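Local coordinates for protein MJ1225 (Methanocaldococcus jannaschii, PDB 3KH5), which binds AMP and ADP and, as a putative archaeal homologue of the AMPK gamma subunit with four CBS repeats, probably senses cellular energy state, at residues L38-A43 against K47-I52; E108-K113 against I131-V136; I120-D123 against L127-L130. One frame throughout, in Å; residues are numbered along the deposited sequence.

How the contacts relate
Contacts 1 and 3 are beta hairpins from successive CBS repeats, strands 37-41 with 48-53 in the first and strands 117-121 with 127-132 in the second. They pack side by side, centres about 11 Å apart, with Val-48 CG2 3.7 Å from Val-121 CG1. Contact 2 stays in the second repeat: helix 103-112 leads into the contact 3 hairpin, whose strand 127-132 runs on into helix 133-140, where Phe-110 of helix 103-112 meets it. Contacts 2 and 3, centred about 15 Å apart, share strand 127-132. The nearest atoms of contacts 1 and 2 are about 8 Å apart. Ile-51 of contact 1 touches one ADP; Thr-132 and Asp-135 of contact 2, with Leu-130 of contact 3, line another.

Contact 1 (L38-A43 against K47-I52); sequences LPVVNA and KVVGII. With ADP (adenosine-5'-diphosphate), chain D.
Ile-51, the non-hydrogen-bonded partner of Pro-39, lays CG1 against Leu-38 O across the hairpin and also turns its branches onto the base of an ADP. CG1 stands anti to the backbone N (chi1 -169°), which sets it 3.7 Å from Leu-38 O; CG2 is left to approach the adenine, 3.7 Å from C4 of the ADP. CD1 reaches the same base near N7. Ile-52 points to the other side of the sheet, and its CG2 lies 3.9 Å from Leu-38 CB, with Val-40 CG2 beside it. Leu-38 and Ile-52 bond to each other through both backbone pairs, and Val-40 N donates to Gly-50 O. A classic beta bulge then interrupts this antiparallel CBS-domain hairpin: Val-49 and Gly-50 both face Val-40, whose O takes a 2.9 Å bond from Val-49 N and a weak one from Gly-50 N. At the bulge the side chains of Val-49 and Asn-42 cross at about a right angle, Val-49 CG1 3.5 Å from Asn-42 OD1. Asn-42 N binds Lys-47 O at 3.0 Å, and its OD1 accepts from Asn-45 ND2 in the turn. Were Asn-42 an alanine, Asn-45 ND2 would probably lose its acceptor and Val-49 CG1 the amide packed on it. On the side of Pro-39 and Ile-51, Val-41 CG1 packs 4.3 Å from Val-48 CG2.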
ATOM      1  N   LEU A  38       8.861  -0.051   3.678  1.00 36.35           N
ATOM      2  CA  LEU A  38      10.201  -0.147   4.262  1.00 34.67           C
ATOM      3  C   LEU A  38      11.246   0.767   3.616  1.00 33.59           C
ATOM      4  O   LEU A  38      11.646   0.528   2.464  1.00 33.22           O
ATOM      5  CB  LEU A  38      10.709  -1.597   4.224  1.00 34.67           C
ATOM      6  CG  LEU A  38       9.894  -2.738   4.844  1.00 34.80           C
ATOM      7  CD1 LEU A  38      10.588  -4.070   4.598  1.00 35.12           C
ATOM      8  CD2 LEU A  38       9.662  -2.525   6.332  1.00 35.14           C
ATOM      9  N   PRO A  39      11.705   1.806   4.354  1.00 32.82           N
ATOM     10  CA  PRO A  39      12.867   2.584   3.921  1.00 32.33           C
ATOM     11  C   PRO A  39      14.091   1.696   3.773  1.00 32.02           C
ATOM     12  O   PRO A  39      14.309   0.783   4.577  1.00 31.56           O
ATOM     13  CB  PRO A  39      13.081   3.577   5.070  1.00 32.37           C
ATOM     14  CG  PRO A  39      11.749   3.724   5.689  1.00 32.69           C
ATOM     15  CD  PRO A  39      11.118   2.363   5.590  1.00 32.72           C
ATOM     16  N   VAL A  40      14.857   1.959   2.723  1.00 31.98           N
ATOM     17  CA  VAL A  40      16.117   1.286   2.501  1.00 32.30           C
ATOM     18  C   VAL A  40      17.209   2.287   2.881  1.00 33.29           C
ATOM     19  O   VAL A  40      17.244   3.415   2.375  1.00 33.29           O
ATOM     20  CB  VAL A  40      16.247   0.765   1.050  1.00 32.04           C
ATOM     21  CG1 VAL A  40      17.516  -0.055   0.886  1.00 31.20           C
ATOM     22  CG2 VAL A  40      15.031  -0.087   0.675  1.00 31.49           C
ATOM     23  N   VAL A  41      18.064   1.879   3.813  1.00 34.50           N
ATOM     24  CA  VAL A  41      19.100   2.755   4.358  1.00 35.81           C
ATOM     25  C   VAL A  41      20.492   2.116   4.254  1.00 37.19           C
ATOM     26  O   VAL A  41      20.608   0.890   4.193  1.00 37.05           O
ATOM     27  CB  VAL A  41      18.810   3.128   5.843  1.00 35.72           C
ATOM     28  CG1 VAL A  41      17.500   3.901   5.985  1.00 35.30           C
ATOM     29  CG2 VAL A  41      18.842   1.896   6.760  1.00 35.43           C
ATOM     30  N   ASN A  42      21.542   2.935   4.232  1.00 39.08           N
ATOM     31  CA  ASN A  42      22.909   2.418   4.382  1.00 41.20           C
ATOM     32  C   ASN A  42      23.140   1.909   5.805  1.00 42.44           C
ATOM     33  O   ASN A  42      22.592   2.472   6.758  1.00 42.55           O
ATOM     34  CB  ASN A  42      23.943   3.497   4.069  1.00 41.22           C
ATOM     35  CG  ASN A  42      23.871   3.989   2.641  1.00 41.85           C
ATOM     36  OD1 ASN A  42      24.028   5.181   2.378  1.00 42.62           O
ATOM     37  ND2 ASN A  42      23.634   3.075   1.706  1.00 41.80           N
ATOM     38  N   ALA A  43      23.976   0.874   5.952  1.00 44.20           N
ATOM     39  CA  ALA A  43      24.132   0.192   7.264  1.00 45.84           C
ATOM     40  C   ALA A  43      24.942   0.824   8.439  1.00 46.87           C
ATOM     41  O   ALA A  43      24.523   0.666   9.589  1.00 47.15           O
ATOM     42  CB  ALA A  43      24.592  -1.266   7.037  1.00 45.85           C
ATOM     43  N   LYS A  47      21.665   6.705   5.968  1.00 43.19           N
ATOM     44  CA  LYS A  47      21.082   7.562   4.942  1.00 41.76           C
ATOM     45  C   LYS A  47      20.038   6.807   4.133  1.00 40.49           C
ATOM     46  O   LYS A  47      20.249   5.652   3.759  1.00 40.07           O
ATOM     47  CB  LYS A  47      22.160   8.122   4.014  1.00 42.01           C
ATOM     48  CG  LYS A  47      23.010   9.205   4.654  1.00 42.65           C
ATOM     49  CD  LYS A  47      24.184   9.603   3.774  1.00 44.05           C
ATOM     50  CE  LYS A  47      25.123  10.537   4.528  1.00 44.78           C
ATOM     51  NZ  LYS A  47      26.320  10.912   3.725  1.00 45.46           N
ATOM     52  N   VAL A  48      18.914   7.471   3.872  1.00 39.04           N
ATOM     53  CA  VAL A  48      17.846   6.910   3.045  1.00 37.67           C
ATOM     54  C   VAL A  48      18.298   6.868   1.590  1.00 36.69           C
ATOM     55  O   VAL A  48      18.567   7.907   0.982  1.00 36.76           O
ATOM     56  CB  VAL A  48      16.530   7.722   3.162  1.00 37.67           C
ATOM     57  CG1 VAL A  48      15.453   7.154   2.234  1.00 37.53           C
ATOM     58  CG2 VAL A  48      16.034   7.732   4.600  1.00 37.63           C
ATOM     59  N   VAL A  49      18.396   5.660   1.045  1.00 35.25           N
ATOM     60  CA  VAL A  49      18.812   5.482  -0.342  1.00 33.86           C
ATOM     61  C   VAL A  49      17.716   4.839  -1.187  1.00 32.92           C
ATOM     62  O   VAL A  49      17.870   4.696  -2.399  1.00 32.85           O
ATOM     63  CB  VAL A  49      20.139   4.671  -0.470  1.00 33.95           C
ATOM     64  CG1 VAL A  49      21.293   5.388   0.232  1.00 33.90           C
ATOM     65  CG2 VAL A  49      19.971   3.241   0.055  1.00 33.84           C
ATOM     66  N   GLY A  50      16.612   4.456  -0.556  1.00 31.88           N
ATOM     67  CA  GLY A  50      15.516   3.819  -1.285  1.00 30.95           C
ATOM     68  C   GLY A  50      14.317   3.555  -0.402  1.00 30.36           C
ATOM     69  O   GLY A  50      14.335   3.869   0.789  1.00 30.34           O
ATOM     70  N   ILE A  51      13.269   2.991  -0.996  1.00 29.80           N
ATOM     71  CA  ILE A  51      12.070   2.575  -0.271  1.00 29.42           C
ATOM     72  C   ILE A  51      11.423   1.415  -1.034  1.00 29.16           C
ATOM     73  O   ILE A  51      11.471   1.372  -2.266  1.00 28.85           O
ATOM     74  CB  ILE A  51      11.083   3.763  -0.056  1.00 29.48           C
ATOM     75  CG1 ILE A  51       9.965   3.390   0.930  1.00 29.81           C
ATOM     76  CG2 ILE A  51      10.533   4.289  -1.392  1.00 29.48           C
ATOM     77  CD1 ILE A  51       9.294   4.591   1.592  1.00 30.67           C
ATOM     78  N   ILE A  52      10.846   0.466  -0.304  1.00 29.02           N
ATOM     79  CA  ILE A  52      10.217  -0.703  -0.913  1.00 29.08           C
ATOM     80  C   ILE A  52       8.902  -0.980  -0.197  1.00 28.97           C
ATOM     81  O   ILE A  52       8.860  -1.040   1.036  1.00 29.16           O
ATOM     82  CB  ILE A  52      11.167  -1.943  -0.890  1.00 29.10           C
ATOM     83  CG1 ILE A  52      10.579  -3.115  -1.681  1.00 29.64           C
ATOM     84  CG2 ILE A  52      11.537  -2.362   0.542  1.00 29.30           C
ATOM     85  CD1 ILE A  52      11.074  -3.174  -3.126  1.00 30.78           C
TER
HETATM   86  PB  ADP D 283       1.665   4.768  -1.311  1.00 39.70           P
HETATM   87  O1B ADP D 283       0.625   5.383  -2.183  1.00 39.91           O
HETATM   88  O2B ADP D 283       0.996   3.896  -0.109  1.00 40.06           O
HETATM   89  O3B ADP D 283       2.637   5.838  -0.583  1.00 40.07           O
HETATM   90  PA  ADP D 283       2.149   2.358  -2.301  1.00 36.13           P
HETATM   91  O1A ADP D 283       1.362   1.924  -3.477  1.00 36.91           O
HETATM   92  O2A ADP D 283       3.030   1.204  -1.560  1.00 36.23           O
HETATM   93  O3A ADP D 283       2.679   3.837  -2.093  1.00 38.46           O
HETATM   94  O5' ADP D 283       3.451   2.356  -3.317  1.00 34.15           O
HETATM   95  C5' ADP D 283       3.422   2.776  -4.717  1.00 30.46           C
HETATM   96  C4' ADP D 283       4.847   3.095  -5.265  1.00 28.28           C
HETATM   97  O4' ADP D 283       5.282   4.358  -4.667  1.00 27.79           O
HETATM   98  C3' ADP D 283       5.934   2.048  -4.939  1.00 27.65           C
HETATM   99  O3' ADP D 283       6.788   1.895  -6.080  1.00 27.89           O
HETATM  100  C2' ADP D 283       6.688   2.681  -3.764  1.00 27.48           C
HETATM  101  O2' ADP D 283       8.059   2.255  -3.704  1.00 28.15           O
HETATM  102  C1' ADP D 283       6.604   4.163  -4.110  1.00 27.45           C
HETATM  103  N9  ADP D 283       6.745   5.010  -2.888  1.00 27.57           N
HETATM  104  C8  ADP D 283       6.098   4.918  -1.720  1.00 27.68           C
HETATM  105  N7  ADP D 283       6.530   5.884  -0.898  1.00 28.20           N
HETATM  106  C5  ADP D 283       7.452   6.585  -1.550  1.00 27.68           C
HETATM  107  C6  ADP D 283       8.244   7.683  -1.237  1.00 28.32           C
HETATM  108  N6  ADP D 283       8.166   8.263  -0.043  1.00 28.14           N
HETATM  109  N1  ADP D 283       9.095   8.149  -2.167  1.00 28.28           N
HETATM  110  C2  ADP D 283       9.192   7.587  -3.367  1.00 28.32           C
HETATM  111  N3  ADP D 283       8.450   6.540  -3.695  1.00 27.69           N
HETATM  112  C4  ADP D 283       7.582   6.028  -2.810  1.00 27.96           C

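Contact 2 (E108-K113 against I131-V136); sequences ETFLTK and ITERDV. With ADP (adenosine-5'-diphosphate), chain B.
Phe-110 carries the contact, its ring pushed from helix 103-112 against the point where strand 127-132 turns into helix 133-140. Glu-133 CG lies over one face, offset toward the rim, in a CH-pi contact 3.9 Å from the centroid of the Phe-110 ring. The two side chains run past each other in opposite directions, with the carboxylate plane turned 70° from the ring. Val-136 CG2 comes in the ring plane at the edge, 4.0 Å from Phe-110 CE2, while Ile-131 O sits 3.6 Å from Phe-110 CZ, near the plane. Ile-131 CG2 adds apolar cover at CZ. The ring packs on the strand-to-helix junction of the second CBS repeat, whose residues line part of an ADP pocket; a capping box ties the helix start. Thr-132 N gives a 3.1 Å bond to Asp-135 OD2, met from above the carboxylate plane, and Asp-135 N returns a weak one to Thr-132 OG1. With OG1 between its own backbone N and carbonyl carbon (chi1 69°), Thr-132 can also donate to the ADP, 2.8 Å to O2A. Asp-135 OD1 accepts from O3' of the ribose at 3.2 Å and also lies 2.8 Å from O2'. Arg-134 lays its guanidinium face against the alpha phosphate and makes a weak bond to O1A through NH1. Farther out, Glu-272 pairs with Arg-134 NE, and Lys-273 joins Glu-133 OE1 to Phe-110 O.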
ATOM      1  N   GLU A 108       0.429  18.555   1.802  1.00 38.98           N
ATOM      2  CA  GLU A 108       0.608  18.907   0.394  1.00 39.28           C
ATOM      3  C   GLU A 108       1.408  17.838  -0.357  1.00 38.74           C
ATOM      4  O   GLU A 108       1.138  17.561  -1.527  1.00 38.65           O
ATOM      5  CB  GLU A 108       1.276  20.275   0.249  1.00 39.66           C
ATOM      6  CG  GLU A 108       1.231  20.834  -1.170  1.00 41.87           C
ATOM      7  CD  GLU A 108       1.935  22.171  -1.306  1.00 44.51           C
ATOM      8  OE1 GLU A 108       1.397  23.053  -2.009  1.00 45.44           O
ATOM      9  OE2 GLU A 108       3.023  22.348  -0.714  1.00 45.45           O
ATOM     10  N   THR A 109       2.389  17.249   0.326  1.00 38.32           N
ATOM     11  CA  THR A 109       3.209  16.183  -0.243  1.00 37.92           C
ATOM     12  C   THR A 109       2.348  14.959  -0.552  1.00 37.30           C
ATOM     13  O   THR A 109       2.396  14.432  -1.663  1.00 37.36           O
ATOM     14  CB  THR A 109       4.374  15.806   0.702  1.00 38.09           C
ATOM     15  OG1 THR A 109       5.260  16.924   0.833  1.00 38.48           O
ATOM     16  CG2 THR A 109       5.162  14.616   0.168  1.00 38.22           C
ATOM     17  N   PHE A 110       1.551  14.529   0.425  1.00 36.34           N
ATOM     18  CA  PHE A 110       0.679  13.369   0.253  1.00 35.30           C
ATOM     19  C   PHE A 110      -0.341  13.591  -0.859  1.00 35.02           C
ATOM     20  O   PHE A 110      -0.626  12.687  -1.648  1.00 34.61           O
ATOM     21  CB  PHE A 110      -0.063  13.041   1.554  1.00 35.08           C
ATOM     22  CG  PHE A 110       0.826  12.579   2.678  1.00 34.10           C
ATOM     23  CD1 PHE A 110       2.005  11.883   2.422  1.00 33.55           C
ATOM     24  CD2 PHE A 110       0.463  12.815   4.001  1.00 33.26           C
ATOM     25  CE1 PHE A 110       2.816  11.453   3.466  1.00 33.23           C
ATOM     26  CE2 PHE A 110       1.264  12.382   5.053  1.00 32.66           C
ATOM     27  CZ  PHE A 110       2.442  11.702   4.784  1.00 32.81           C
ATOM     28  N   LEU A 111      -0.882  14.808  -0.911  1.00 34.67           N
ATOM     29  CA  LEU A 111      -1.940  15.161  -1.854  1.00 34.61           C
ATOM     30  C   LEU A 111      -1.473  15.379  -3.298  1.00 34.41           C
ATOM     31  O   LEU A 111      -2.228  15.110  -4.236  1.00 34.37           O
ATOM     32  CB  LEU A 111      -2.686  16.408  -1.365  1.00 34.67           C
ATOM     33  CG  LEU A 111      -3.955  16.304  -0.508  1.00 35.37           C
ATOM     34  CD1 LEU A 111      -3.882  15.209   0.555  1.00 35.82           C
ATOM     35  CD2 LEU A 111      -4.249  17.657   0.128  1.00 35.86           C
ATOM     36  N   THR A 112      -0.251  15.871  -3.489  1.00 34.31           N
ATOM     37  CA  THR A 112       0.193  16.237  -4.843  1.00 34.30           C
ATOM     38  C   THR A 112       1.257  15.315  -5.420  1.00 34.17           C
ATOM     39  O   THR A 112       1.470  15.288  -6.636  1.00 34.40           O
ATOM     40  CB  THR A 112       0.710  17.690  -4.922  1.00 34.30           C
ATOM     41  OG1 THR A 112       1.893  17.826  -4.130  1.00 34.74           O
ATOM     42  CG2 THR A 112      -0.342  18.672  -4.437  1.00 34.23           C
ATOM     43  N   LYS A 113       1.928  14.567  -4.548  1.00 33.91           N
ATOM     44  CA  LYS A 113       2.996  13.672  -4.986  1.00 33.72           C
ATOM     45  C   LYS A 113       2.627  12.184  -4.937  1.00 33.47           C
ATOM     46  O   LYS A 113       3.508  11.335  -5.046  1.00 33.26           O
ATOM     47  CB  LYS A 113       4.294  13.922  -4.198  1.00 33.80           C
ATOM     48  CG  LYS A 113       4.768  15.381  -4.145  1.00 34.61           C
ATOM     49  CD  LYS A 113       5.104  15.953  -5.519  1.00 35.60           C
ATOM     50  CE  LYS A 113       5.286  17.461  -5.429  1.00 36.70           C
ATOM     51  NZ  LYS A 113       5.579  18.091  -6.748  1.00 37.00           N
ATOM     52  N   ILE A 131       6.413   9.558   8.570  1.00 36.60           N
ATOM     53  CA  ILE A 131       5.024   9.988   8.733  1.00 35.90           C
ATOM     54  C   ILE A 131       4.181   9.429   7.584  1.00 35.36           C
ATOM     55  O   ILE A 131       4.635   9.376   6.441  1.00 35.20           O
ATOM     56  CB  ILE A 131       4.908  11.541   8.803  1.00 35.98           C
ATOM     57  CG1 ILE A 131       3.485  11.996   9.148  1.00 36.23           C
ATOM     58  CG2 ILE A 131       5.384  12.204   7.517  1.00 35.73           C
ATOM     59  CD1 ILE A 131       3.271  12.282  10.617  1.00 37.00           C
ATOM     60  N   THR A 132       2.959   9.006   7.898  1.00 34.74           N
ATOM     61  CA  THR A 132       2.043   8.490   6.887  1.00 34.19           C
ATOM     62  C   THR A 132       0.751   9.282   6.978  1.00 33.88           C
ATOM     63  O   THR A 132       0.560  10.056   7.922  1.00 33.85           O
ATOM     64  CB  THR A 132       1.720   6.999   7.113  1.00 34.14           C
ATOM     65  OG1 THR A 132       0.925   6.856   8.297  1.00 34.00           O
ATOM     66  CG2 THR A 132       2.996   6.170   7.252  1.00 34.02           C
ATOM     67  N   GLU A 133      -0.134   9.087   6.003  1.00 33.38           N
ATOM     68  CA  GLU A 133      -1.440   9.749   5.984  1.00 32.93           C
ATOM     69  C   GLU A 133      -2.295   9.425   7.219  1.00 32.86           C
ATOM     70  O   GLU A 133      -2.956  10.312   7.766  1.00 32.54           O
ATOM     71  CB  GLU A 133      -2.197   9.399   4.702  1.00 32.94           C
ATOM     72  CG  GLU A 133      -1.565   9.961   3.435  1.00 32.76           C
ATOM     73  CD  GLU A 133      -2.202   9.412   2.174  1.00 32.83           C
ATOM     74  OE1 GLU A 133      -2.480  10.210   1.254  1.00 33.36           O
ATOM     75  OE2 GLU A 133      -2.430   8.185   2.105  1.00 33.08           O
ATOM     76  N   ARG A 134      -2.260   8.162   7.653  1.00 32.76           N
ATOM     77  CA  ARG A 134      -2.970   7.707   8.857  1.00 33.07           C
ATOM     78  C   ARG A 134      -2.513   8.472  10.103  1.00 32.90           C
ATOM     79  O   ARG A 134      -3.341   8.873  10.921  1.00 32.73           O
ATOM     80  CB  ARG A 134      -2.785   6.191   9.061  1.00 33.16           C
ATOM     81  CG  ARG A 134      -3.743   5.549  10.085  1.00 34.95           C
ATOM     82  CD  ARG A 134      -3.976   4.042   9.848  1.00 37.49           C
ATOM     83  NE  ARG A 134      -4.212   3.733   8.435  1.00 39.36           N
ATOM     84  CZ  ARG A 134      -3.607   2.766   7.745  1.00 40.11           C
ATOM     85  NH1 ARG A 134      -2.735   1.951   8.341  1.00 40.53           N
ATOM     86  NH2 ARG A 134      -3.896   2.597   6.456  1.00 40.32           N
ATOM     87  N   ASP A 135      -1.197   8.660  10.236  1.00 33.12           N
ATOM     88  CA  ASP A 135      -0.611   9.396  11.365  1.00 33.61           C
ATOM     89  C   ASP A 135      -1.218  10.793  11.466  1.00 33.63           C
ATOM     90  O   ASP A 135      -1.520  11.275  12.561  1.00 33.70           O
ATOM     91  CB  ASP A 135       0.905   9.550  11.194  1.00 33.72           C
ATOM     92  CG  ASP A 135       1.673   8.252  11.393  1.00 34.56           C
ATOM     93  OD1 ASP A 135       1.178   7.333  12.081  1.00 35.76           O
ATOM     94  OD2 ASP A 135       2.805   8.165  10.864  1.00 35.17           O
ATOM     95  N   VAL A 136      -1.379  11.435  10.309  1.00 33.66           N
ATOM     96  CA  VAL A 136      -1.921  12.792  10.220  1.00 33.59           C
ATOM     97  C   VAL A 136      -3.425  12.827  10.505  1.00 33.91           C
ATOM     98  O   VAL A 136      -3.893  13.673  11.270  1.00 33.72           O
ATOM     99  CB  VAL A 136      -1.613  13.449   8.846  1.00 33.57           C
ATOM    100  CG1 VAL A 136      -2.217  14.845   8.755  1.00 33.49           C
ATOM    101  CG2 VAL A 136      -0.109  13.521   8.612  1.00 33.01           C
TER
HETATM  102  PB  ADP B 281       1.899   1.575   5.061  1.00 83.89           P
HETATM  103  O1B ADP B 281       2.405   0.493   5.938  1.00 84.21           O
HETATM  104  O2B ADP B 281       0.548   1.129   4.279  1.00 84.09           O
HETATM  105  O3B ADP B 281       2.919   1.958   3.888  1.00 84.15           O
HETATM  106  PA  ADP B 281       0.139   3.030   6.629  1.00 80.80           P
HETATM  107  O1A ADP B 281      -0.590   1.752   6.911  1.00 81.06           O
HETATM  108  O2A ADP B 281      -0.009   4.299   7.660  1.00 80.96           O
HETATM  109  O3A ADP B 281       1.575   2.940   5.847  1.00 82.53           O
HETATM  110  O5' ADP B 281       1.180   2.585   7.831  1.00 78.64           O
HETATM  111  C5' ADP B 281       0.888   1.652   8.920  1.00 74.75           C
HETATM  112  C4' ADP B 281       1.190   2.255  10.326  1.00 71.65           C
HETATM  113  O4' ADP B 281       2.475   1.842  10.892  1.00 69.44           O
HETATM  114  C3' ADP B 281       1.215   3.781  10.206  1.00 70.50           C
HETATM  115  O3' ADP B 281       0.423   4.376  11.255  1.00 70.79           O
HETATM  116  C2' ADP B 281       2.681   4.186  10.328  1.00 68.86           C
HETATM  117  O2' ADP B 281       2.759   5.205  11.327  1.00 68.90           O
HETATM  118  C1' ADP B 281       3.446   2.935  10.798  1.00 66.97           C
HETATM  119  N9  ADP B 281       4.591   2.458   9.921  1.00 63.11           N
HETATM  120  C8  ADP B 281       4.563   2.285   8.596  1.00 61.60           C
HETATM  121  N7  ADP B 281       5.749   1.841   8.174  1.00 60.07           N
HETATM  122  C5  ADP B 281       6.544   1.721   9.234  1.00 59.32           C
HETATM  123  C6  ADP B 281       7.866   1.311   9.416  1.00 58.01           C
HETATM  124  N6  ADP B 281       8.610   0.932   8.379  1.00 56.86           N
HETATM  125  N1  ADP B 281       8.382   1.307  10.660  1.00 57.88           N
HETATM  126  C2  ADP B 281       7.652   1.688  11.703  1.00 58.58           C
HETATM  127  N3  ADP B 281       6.391   2.081  11.559  1.00 59.51           N
HETATM  128  C4  ADP B 281       5.810   2.113  10.345  1.00 60.67           C

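Contact 3 (I120-D123 against L127-L130); sequences IVND and LISL
Ile-120 and Ser-129 form the hydrogen-bonded pair at which a classic beta bulge enters this antiparallel hairpin of the second CBS repeat. Ile-128 and Ser-129 both face Ile-120, whose carbonyl oxygen takes two N-H groups: Ile-128 N at 2.8 Å, coming nearly along the C=O axis, and Ser-129 N at 3.2 Å, tilted 25° from the carbonyl plane. In return Ile-120 N donates to Ser-129 O. The bulge residue, Ile-128, can be followed outward. Its CB sits 3.3 Å from Ile-120 O, the oxygen that accepts both N-H groups, and Ile-120 CG2 approaches the same CB more loosely. CG1, anti to the carbonyl carbon (chi1 -71°), leans toward the turn and comes 3.7 Å from Asn-122 N. It also touches Asn-122 CB, the two side chains crossing at about a right angle. CD1 ends 4.0 Å from Asn-122 ND2. That amide is steadied from the turn itself, since Asn-122 OD1 accepts from the backbone N of Glu-124 and of Gln-126; Met-6 packs on Ile-128 from a loop. Beyond the bulge, Val-121 and Leu-127 make a non-hydrogen-bonded pair whose side chains diverge, yet both rest on Val-48 of the neighbouring hairpin. Leu-130 touches the ADP that Thr-132 binds and belongs to its pocket. Ile-120 CD1 lies 4.0 Å from Ser-129 CB and 3.8 Å from Leu-130 C.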
ATOM      1  N   ILE A 120      11.220  10.840   7.268  1.00 36.84           N
ATOM      2  CA  ILE A 120      11.649  12.146   7.749  1.00 37.64           C
ATOM      3  C   ILE A 120      13.152  12.056   7.946  1.00 38.54           C
ATOM      4  O   ILE A 120      13.640  11.155   8.634  1.00 38.69           O
ATOM      5  CB  ILE A 120      10.934  12.547   9.054  1.00 37.55           C
ATOM      6  CG1 ILE A 120       9.436  12.734   8.794  1.00 37.02           C
ATOM      7  CG2 ILE A 120      11.519  13.841   9.622  1.00 37.38           C
ATOM      8  CD1 ILE A 120       8.559  12.400   9.990  1.00 36.87           C
ATOM      9  N   VAL A 121      13.883  12.971   7.316  1.00 39.64           N
ATOM     10  CA  VAL A 121      15.343  12.929   7.336  1.00 40.86           C
ATOM     11  C   VAL A 121      15.952  14.211   7.886  1.00 42.06           C
ATOM     12  O   VAL A 121      15.315  15.268   7.891  1.00 41.87           O
ATOM     13  CB  VAL A 121      15.951  12.645   5.926  1.00 40.70           C
ATOM     14  CG1 VAL A 121      15.410  11.344   5.345  1.00 40.42           C
ATOM     15  CG2 VAL A 121      15.711  13.814   4.962  1.00 40.73           C
ATOM     16  N   ASN A 122      17.195  14.112   8.353  1.00 43.78           N
ATOM     17  CA  ASN A 122      17.926  15.305   8.754  1.00 45.60           C
ATOM     18  C   ASN A 122      18.667  15.905   7.567  1.00 46.69           C
ATOM     19  O   ASN A 122      18.421  15.522   6.418  1.00 46.80           O
ATOM     20  CB  ASN A 122      18.853  15.027   9.951  1.00 45.66           C
ATOM     21  CG  ASN A 122      19.958  14.032   9.640  1.00 46.19           C
ATOM     22  OD1 ASN A 122      20.258  13.741   8.480  1.00 46.88           O
ATOM     23  ND2 ASN A 122      20.582  13.507  10.689  1.00 46.68           N
ATOM     24  N   ASP A 123      19.568  16.843   7.841  1.00 48.14           N
ATOM     25  CA  ASP A 123      20.283  17.537   6.775  1.00 49.43           C
ATOM     26  C   ASP A 123      21.276  16.642   6.023  1.00 49.90           C
ATOM     27  O   ASP A 123      21.651  16.956   4.890  1.00 50.00           O
ATOM     28  CB  ASP A 123      20.939  18.826   7.289  1.00 49.71           C
ATOM     29  CG  ASP A 123      19.975  20.019   7.292  1.00 50.57           C
ATOM     30  OD1 ASP A 123      18.824  19.877   6.816  1.00 51.34           O
ATOM     31  OD2 ASP A 123      20.373  21.106   7.767  1.00 51.27           O
ATOM     32  N   LEU A 127      17.982   8.835   8.261  1.00 44.46           N
ATOM     33  CA  LEU A 127      16.615   8.561   8.689  1.00 43.51           C
ATOM     34  C   LEU A 127      16.394   8.992  10.138  1.00 42.92           C
ATOM     35  O   LEU A 127      17.138   8.590  11.035  1.00 42.81           O
ATOM     36  CB  LEU A 127      16.270   7.080   8.516  1.00 43.48           C
ATOM     37  CG  LEU A 127      14.816   6.699   8.814  1.00 43.49           C
ATOM     38  CD1 LEU A 127      13.873   7.245   7.749  1.00 43.55           C
ATOM     39  CD2 LEU A 127      14.676   5.196   8.923  1.00 43.47           C
ATOM     40  N   ILE A 128      15.369   9.813  10.347  1.00 42.19           N
ATOM     41  CA  ILE A 128      14.993  10.292  11.674  1.00 41.55           C
ATOM     42  C   ILE A 128      13.717   9.588  12.133  1.00 40.87           C
ATOM     43  O   ILE A 128      13.669   9.018  13.227  1.00 40.91           O
ATOM     44  CB  ILE A 128      14.816  11.845  11.684  1.00 41.61           C
ATOM     45  CG1 ILE A 128      16.175  12.561  11.554  1.00 41.84           C
ATOM     46  CG2 ILE A 128      14.073  12.322  12.940  1.00 41.66           C
ATOM     47  CD1 ILE A 128      17.299  11.996  12.452  1.00 42.19           C
ATOM     48  N   SER A 129      12.698   9.629  11.278  1.00 39.92           N
ATOM     49  CA  SER A 129      11.407   9.007  11.547  1.00 39.09           C
ATOM     50  C   SER A 129      10.677   8.740  10.230  1.00 38.51           C
ATOM     51  O   SER A 129      11.305   8.626   9.175  1.00 38.30           O
ATOM     52  CB  SER A 129      10.563   9.912  12.453  1.00 39.10           C
ATOM     53  OG  SER A 129       9.446   9.206  12.971  1.00 39.31           O
ATOM     54  N   LEU A 130       9.351   8.646  10.307  1.00 37.96           N
ATOM     55  CA  LEU A 130       8.486   8.451   9.150  1.00 37.57           C
ATOM     56  C   LEU A 130       7.080   8.906   9.518  1.00 37.22           C
ATOM     57  O   LEU A 130       6.617   8.677  10.637  1.00 37.39           O
ATOM     58  CB  LEU A 130       8.458   6.980   8.724  1.00 37.57           C
ATOM     59  CG  LEU A 130       7.613   6.629   7.492  1.00 37.62           C
ATOM     60  CD1 LEU A 130       8.509   6.267   6.316  1.00 37.74           C
ATOM     61  CD2 LEU A 130       6.708   5.461   7.826  1.00 37.92           C
TER